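Local structure of flavoenzyme PA4991 (Pseudomonas aeruginosa PAO1, 5EZ7) at residues Val126-Gly131 against Lys144-Arg149; Glu179-Gly184 against Gly194-Ala199. The protein probably functions as a FAD-dependent oxidoreductase of the DAO family, binding one FAD per monomer, though its physiological substrate is unknown. All blocks are in the same frame, centred on the assembly; numbering follows the deposited sequence.

Interaction 1: Val126-Gly131 against Lys144-Arg149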
loop_
_atom_site.group_PDB
_atom_site.type_symbol
_atom_site.label_atom_id
_atom_site.label_comp_id
_atom_site.label_asym_id
_atom_site.label_seq_id
_atom_site.Cartn_x
_atom_site.Cartn_y
_atom_site.Cartn_z
ATOM N N VAL A 126 12.580 17.970 -12.315
ATOM C CA VAL A 126 11.295 17.851 -13.029
ATOM C C VAL A 126 11.329 18.434 -14.457
ATOM O O VAL A 126 12.251 19.160 -14.825
ATOM C CB VAL A 126 10.120 18.477 -12.227
ATOM C CG1 VAL A 126 10.276 18.160 -10.743
ATOM C CG2 VAL A 126 9.988 19.987 -12.461
ATOM N N GLU A 127 10.295 18.126 -15.237
ATOM C CA GLU A 127 10.199 18.524 -16.644
ATOM C C GLU A 127 8.900 19.257 -16.857
ATOM O O GLU A 127 7.867 18.749 -16.471
ATOM C CB GLU A 127 10.171 17.271 -17.531
ATOM C CG GLU A 127 11.418 17.012 -18.370
ATOM C CD GLU A 127 11.074 16.358 -19.707
ATOM O OE1 GLU A 127 10.231 15.423 -19.714
ATOM O OE2 GLU A 127 11.629 16.783 -20.747
ATOM N N GLN A 128 8.925 20.412 -17.506
ATOM C CA GLN A 128 7.669 21.027 -17.906
ATOM C C GLN A 128 7.136 20.349 -19.179
ATOM O O GLN A 128 7.800 20.349 -20.214
ATOM C CB GLN A 128 7.814 22.520 -18.107
ATOM C CG GLN A 128 6.492 23.245 -17.902
ATOM C CD GLN A 128 6.263 24.400 -18.847
ATOM O OE1 GLN A 128 7.037 24.639 -19.769
ATOM N NE2 GLN A 128 5.181 25.120 -18.625
ATOM N N ALA A 129 5.937 19.769 -19.083
ATOM C CA ALA A 129 5.386 18.955 -20.149
ATOM C C ALA A 129 4.607 19.838 -21.093
ATOM O O ALA A 129 3.899 20.740 -20.655
ATOM C CB ALA A 129 4.502 17.873 -19.573
ATOM N N LYS A 130 4.761 19.591 -22.388
ATOM C CA LYS A 130 4.061 20.362 -23.412
ATOM C C LYS A 130 3.638 19.526 -24.596
ATOM O O LYS A 130 4.216 18.470 -24.863
ATOM C CB LYS A 130 4.957 21.484 -23.920
ATOM C CG LYS A 130 4.713 22.819 -23.247
ATOM C CD LYS A 130 6.032 23.494 -22.937
ATOM C CE LYS A 130 5.838 24.964 -22.621
ATOM N NZ LYS A 130 7.143 25.561 -22.228
ATOM N N GLY A 131 2.634 20.035 -25.311
ATOM C CA GLY A 131 2.099 19.392 -26.508
ATOM C C GLY A 131 1.638 17.992 -26.169
ATOM O O GLY A 131 0.848 17.793 -25.236
ATOM N N LYS A 144 -5.247 25.639 -19.717
ATOM C CA LYS A 144 -4.440 26.803 -19.398
ATOM C C LYS A 144 -3.664 26.387 -18.171
ATOM O O LYS A 144 -4.023 25.411 -17.502
ATOM C CB LYS A 144 -5.346 28.004 -19.109
ATOM C CG LYS A 144 -6.379 28.267 -20.217
ATOM C CD LYS A 144 -7.412 29.344 -19.876
ATOM C CE LYS A 144 -6.881 30.763 -20.036
ATOM N NZ LYS A 144 -6.160 30.993 -21.318
ATOM N N GLY A 145 -2.589 27.099 -17.873
ATOM C CA GLY A 145 -1.704 26.676 -16.795
ATOM C C GLY A 145 -0.717 25.648 -17.311
ATOM O O GLY A 145 -0.571 25.457 -18.527
ATOM N N LYS A 146 -0.048 24.973 -16.379
ATOM C CA LYS A 146 1.135 24.202 -16.715
ATOM C C LYS A 146 1.285 22.950 -15.905
ATOM O O LYS A 146 0.928 22.902 -14.724
ATOM C CB LYS A 146 2.390 25.058 -16.574
ATOM C CG LYS A 146 2.281 26.289 -15.677
ATOM C CD LYS A 146 3.504 27.179 -15.841
ATOM C CE LYS A 146 3.546 27.817 -17.225
ATOM N NZ LYS A 146 4.475 28.965 -17.261
ATOM N N ALA A 147 1.838 21.936 -16.553
ATOM C CA ALA A 147 2.020 20.638 -15.935
ATOM C C ALA A 147 3.490 20.269 -15.940
ATOM O O ALA A 147 4.212 20.598 -16.896
ATOM C CB ALA A 147 1.189 19.584 -16.656
ATOM N N TYR A 148 3.905 19.589 -14.864
ATOM C CA TYR A 148 5.292 19.194 -14.633
ATOM C C TYR A 148 5.373 17.679 -14.400
ATOM O O TYR A 148 4.719 17.153 -13.516
ATOM C CB TYR A 148 5.860 19.943 -13.421
ATOM C CG TYR A 148 5.808 21.458 -13.495
ATOM C CD1 TYR A 148 4.614 22.145 -13.300
ATOM C CD2 TYR A 148 6.962 22.212 -13.731
ATOM C CE1 TYR A 148 4.558 23.533 -13.352
ATOM C CE2 TYR A 148 6.921 23.608 -13.791
ATOM C CZ TYR A 148 5.710 24.268 -13.598
ATOM O OH TYR A 148 5.642 25.660 -13.658
ATOM N N ARG A 149 6.166 17.001 -15.217
ATOM C CA ARG A 149 6.401 15.550 -15.142
ATOM C C ARG A 149 7.389 15.178 -13.988
ATOM O O ARG A 149 8.479 15.750 -13.901
ATOM C CB ARG A 149 6.961 15.054 -16.502
ATOM C CG ARG A 149 7.292 13.567 -16.559
ATOM C CD ARG A 149 7.900 13.071 -17.874
ATOM N NE ARG A 149 7.556 11.646 -18.024
ATOM C CZ ARG A 149 8.306 10.676 -18.568
ATOM N NH1 ARG A 149 9.502 10.926 -19.104
ATOM N NH2 ARG A 149 7.835 9.416 -18.588
#
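Glu127 and Arg149 form an antiparallel hydrogen-bonded pair at the edge of a mixed β-sheet, where the short strand 127-129 lies along strand 146-149. Arg149 N gives a bond of 2.7 Å to Glu127 O, and the return bond from Glu127 N to Arg149 O is longer at 3.3 Å. On the face carrying these two side chains, Glu127 and Arg149 run side by side; OE1 of Glu127 meets CD of Arg149 at 3.8 Å, while the carboxylate and guanidinium are too far apart for a salt bridge. Strand 146-149 is flanked on its far side by strand 102-105, to which Lys146 and Tyr148 bond through Ser105 and Leu103; strand 127-129 is an outermost strand of the sheet within this chain. The next pair, Gln128 and Tyr148, is non-hydrogen-bonded and uses the other face. With its CG anti to the backbone N (chi1 -154°), Gln128 places that carbon over one face of the Tyr148 ring near the rim, 4.1 Å from CE2. Val126 CG2 approaches the same ring obliquely, 4.0 Å from CD2. At the tip of the Gln128 side chain, NE2 packs against the aliphatic chain of Lys146, 3.5 Å from CE, while OE1 accepts a bond from Lys130 NZ.

Interaction 2: Glu179-Gly184 against Gly194-Ala199; sequences EPLREG and GREIRA
Arg198 reaches across to Leu181 and Glu183 with the end of its side chain, which makes it a useful one to trace outward. From CB, the first torsion (chi1 -66°) sets CG beside the backbone N, and the chain stays extended through CD before it bends at chi3 (128°). That bend brings the guanidinium back toward strand 179-183. NE is the first atom to sense the acid on the other strand, lying 3.8 Å from Glu183 OE2, without a bond. Past CZ the group divides its work between two carboxylates. NH2 points at Glu183 OE2, giving a weak but fairly straight hydrogen bond of 3.4 Å (angle at the hydrogen 163°) within a salt bridge. The oxygen sits at the guanidinium edge, and the two planar groups are nearly coplanar, although the side chains themselves cross at about a right angle. NH1 turns to its own strand and bridges to Glu196 OE1 at 3.0 Å, again through a weak, bent hydrogen bond. The cation is therefore held between two acids, which probably helps to fix its rotation.

Under one face of the guanidinium lies Leu181 CD2, 4.0 Å from NH1. The same methyl rests 3.8 Å from Ile197 O and touches CB of Glu196, so the Leu181 side chain reaches past strand 186-192, which lies between the two segments and bonds to both Leu181 and Ile197. Strands 178-183, 186-192 and 195-198 follow one another, consistent with the β-meander that accompanies the Rossmann-type FAD-binding fold in related flavoenzymes.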
loop_
_atom_site.group_PDB
_atom_site.type_symbol
_atom_site.label_atom_id
_atom_site.label_comp_id
_atom_site.label_asym_id
_atom_site.label_seq_id
_atom_site.Cartn_x
_atom_site.Cartn_y
_atom_site.Cartn_z
ATOM N N GLU A 179 -3.321 -16.840 18.426
ATOM C CA GLU A 179 -2.920 -16.754 19.831
ATOM C C GLU A 179 -1.396 -16.763 19.963
ATOM O O GLU A 179 -0.712 -17.286 19.095
ATOM C CB GLU A 179 -3.492 -17.920 20.652
ATOM C CG GLU A 179 -5.011 -17.952 20.774
ATOM C CD GLU A 179 -5.639 -18.997 19.863
ATOM O OE1 GLU A 179 -5.654 -20.189 20.256
ATOM O OE2 GLU A 179 -6.111 -18.622 18.752
ATOM N N PRO A 180 -0.872 -16.212 21.061
ATOM C CA PRO A 180 0.570 -16.309 21.268
ATOM C C PRO A 180 1.023 -17.721 21.679
ATOM O O PRO A 180 0.306 -18.452 22.314
ATOM C CB PRO A 180 0.849 -15.305 22.389
ATOM C CG PRO A 180 -0.460 -15.097 23.098
ATOM C CD PRO A 180 -1.564 -15.560 22.189
ATOM N N LEU A 181 2.212 -18.081 21.254
ATOM C CA LEU A 181 2.827 -19.334 21.615
ATOM C C LEU A 181 4.019 -18.905 22.434
ATOM O O LEU A 181 4.942 -18.292 21.898
ATOM C CB LEU A 181 3.229 -20.024 20.332
ATOM C CG LEU A 181 3.767 -21.412 20.344
ATOM C CD1 LEU A 181 2.710 -22.329 20.945
ATOM C CD2 LEU A 181 4.101 -21.788 18.901
ATOM N N ARG A 182 3.949 -19.135 23.742
ATOM C CA ARG A 182 4.973 -18.700 24.689
ATOM C C ARG A 182 5.953 -19.798 25.074
ATOM O O ARG A 182 5.644 -20.968 24.970
ATOM C CB ARG A 182 4.315 -18.232 25.979
ATOM C CG ARG A 182 3.343 -17.085 25.832
ATOM C CD ARG A 182 4.058 -15.759 25.711
ATOM N NE ARG A 182 3.076 -14.672 25.613
ATOM C CZ ARG A 182 3.326 -13.437 25.174
ATOM N NH1 ARG A 182 4.555 -13.078 24.772
ATOM N NH2 ARG A 182 2.342 -12.547 25.139
ATOM N N GLU A 183 7.133 -19.387 25.534
ATOM C CA GLU A 183 8.063 -20.233 26.290
ATOM C C GLU A 183 8.509 -19.453 27.512
ATOM O O GLU A 183 9.514 -18.737 27.470
ATOM C CB GLU A 183 9.271 -20.636 25.454
ATOM C CG GLU A 183 9.030 -21.899 24.637
ATOM C CD GLU A 183 10.059 -22.110 23.535
ATOM O OE1 GLU A 183 11.189 -21.577 23.658
ATOM O OE2 GLU A 183 9.722 -22.799 22.535
ATOM N N GLY A 184 7.753 -19.602 28.596
ATOM C CA GLY A 184 7.863 -18.704 29.724
ATOM C C GLY A 184 7.348 -17.357 29.265
ATOM O O GLY A 184 6.197 -17.232 28.827
ATOM N N GLY A 194 -5.474 -22.989 15.805
ATOM C CA GLY A 194 -5.033 -24.189 16.531
ATOM C C GLY A 194 -3.765 -24.854 16.015
ATOM O O GLY A 194 -3.435 -25.933 16.466
ATOM N N ARG A 195 -3.064 -24.215 15.069
ATOM C CA ARG A 195 -1.814 -24.731 14.502
ATOM C C ARG A 195 -0.598 -24.012 15.080
ATOM O O ARG A 195 -0.480 -22.805 14.984
ATOM C CB ARG A 195 -1.794 -24.547 12.986
ATOM C CG ARG A 195 -0.604 -25.241 12.367
ATOM C CD ARG A 195 -0.356 -24.779 10.960
ATOM N NE ARG A 195 -1.486 -25.045 10.078
ATOM C CZ ARG A 195 -1.636 -26.089 9.259
ATOM N NH1 ARG A 195 -0.752 -27.090 9.178
ATOM N NH2 ARG A 195 -2.725 -26.153 8.516
ATOM N N GLU A 196 0.337 -24.774 15.609
ATOM C CA GLU A 196 1.472 -24.182 16.291
ATOM C C GLU A 196 2.553 -23.951 15.246
ATOM O O GLU A 196 2.800 -24.808 14.414
ATOM C CB GLU A 196 1.855 -24.981 17.546
ATOM C CG GLU A 196 2.970 -25.991 17.446
ATOM C CD GLU A 196 2.997 -26.925 18.672
ATOM O OE1 GLU A 196 3.204 -26.423 19.806
ATOM O OE2 GLU A 196 2.763 -28.161 18.502
ATOM N N ILE A 197 3.064 -22.718 15.209
ATOM C CA ILE A 197 4.048 -22.280 14.223
ATOM C C ILE A 197 5.204 -21.605 14.941
ATOM O O ILE A 197 5.059 -20.503 15.413
ATOM C CB ILE A 197 3.446 -21.241 13.257
ATOM C CG1 ILE A 197 2.196 -21.833 12.565
ATOM C CG2 ILE A 197 4.511 -20.760 12.249
ATOM C CD1 ILE A 197 1.564 -20.917 11.530
ATOM N N ARG A 198 6.352 -22.244 14.957
ATOM C CA ARG A 198 7.494 -21.737 15.705
ATOM C C ARG A 198 8.355 -20.870 14.805
ATOM O O ARG A 198 8.511 -21.184 13.627
ATOM C CB ARG A 198 8.311 -22.911 16.278
ATOM C CG ARG A 198 7.533 -23.696 17.327
ATOM C CD ARG A 198 8.334 -24.783 18.072
ATOM N NE ARG A 198 8.171 -24.581 19.521
ATOM C CZ ARG A 198 7.046 -24.813 20.208
ATOM N NH1 ARG A 198 5.957 -25.315 19.611
ATOM N NH2 ARG A 198 7.000 -24.546 21.509
ATOM N N ALA A 199 8.900 -19.781 15.340
ATOM C CA ALA A 199 9.704 -18.858 14.498
ATOM C C ALA A 199 10.646 -18.015 15.301
ATOM O O ALA A 199 10.354 -17.753 16.434
ATOM C CB ALA A 199 8.805 -17.937 13.700
#

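In the fold
Interactions 1 and 2 mark two remote corners of one chain. Their centres lie 56 Å apart on opposite sides of the chain's centre, and their nearest atoms are still about 42 Å from each other, so neither touches the other. They also follow in series, the first closing before the second opens. Interaction 2 is the one nearer the cofactor, though not in contact with it: the side chain of Ile197 is about 11 Å from FAD and about 12 Å from that of Glu37, a FAD-binding residue. Interaction 1 lies in a separate sheet, away from the annotated sites, with the Ala147 side chain about 9 Å from a bound mercury ion.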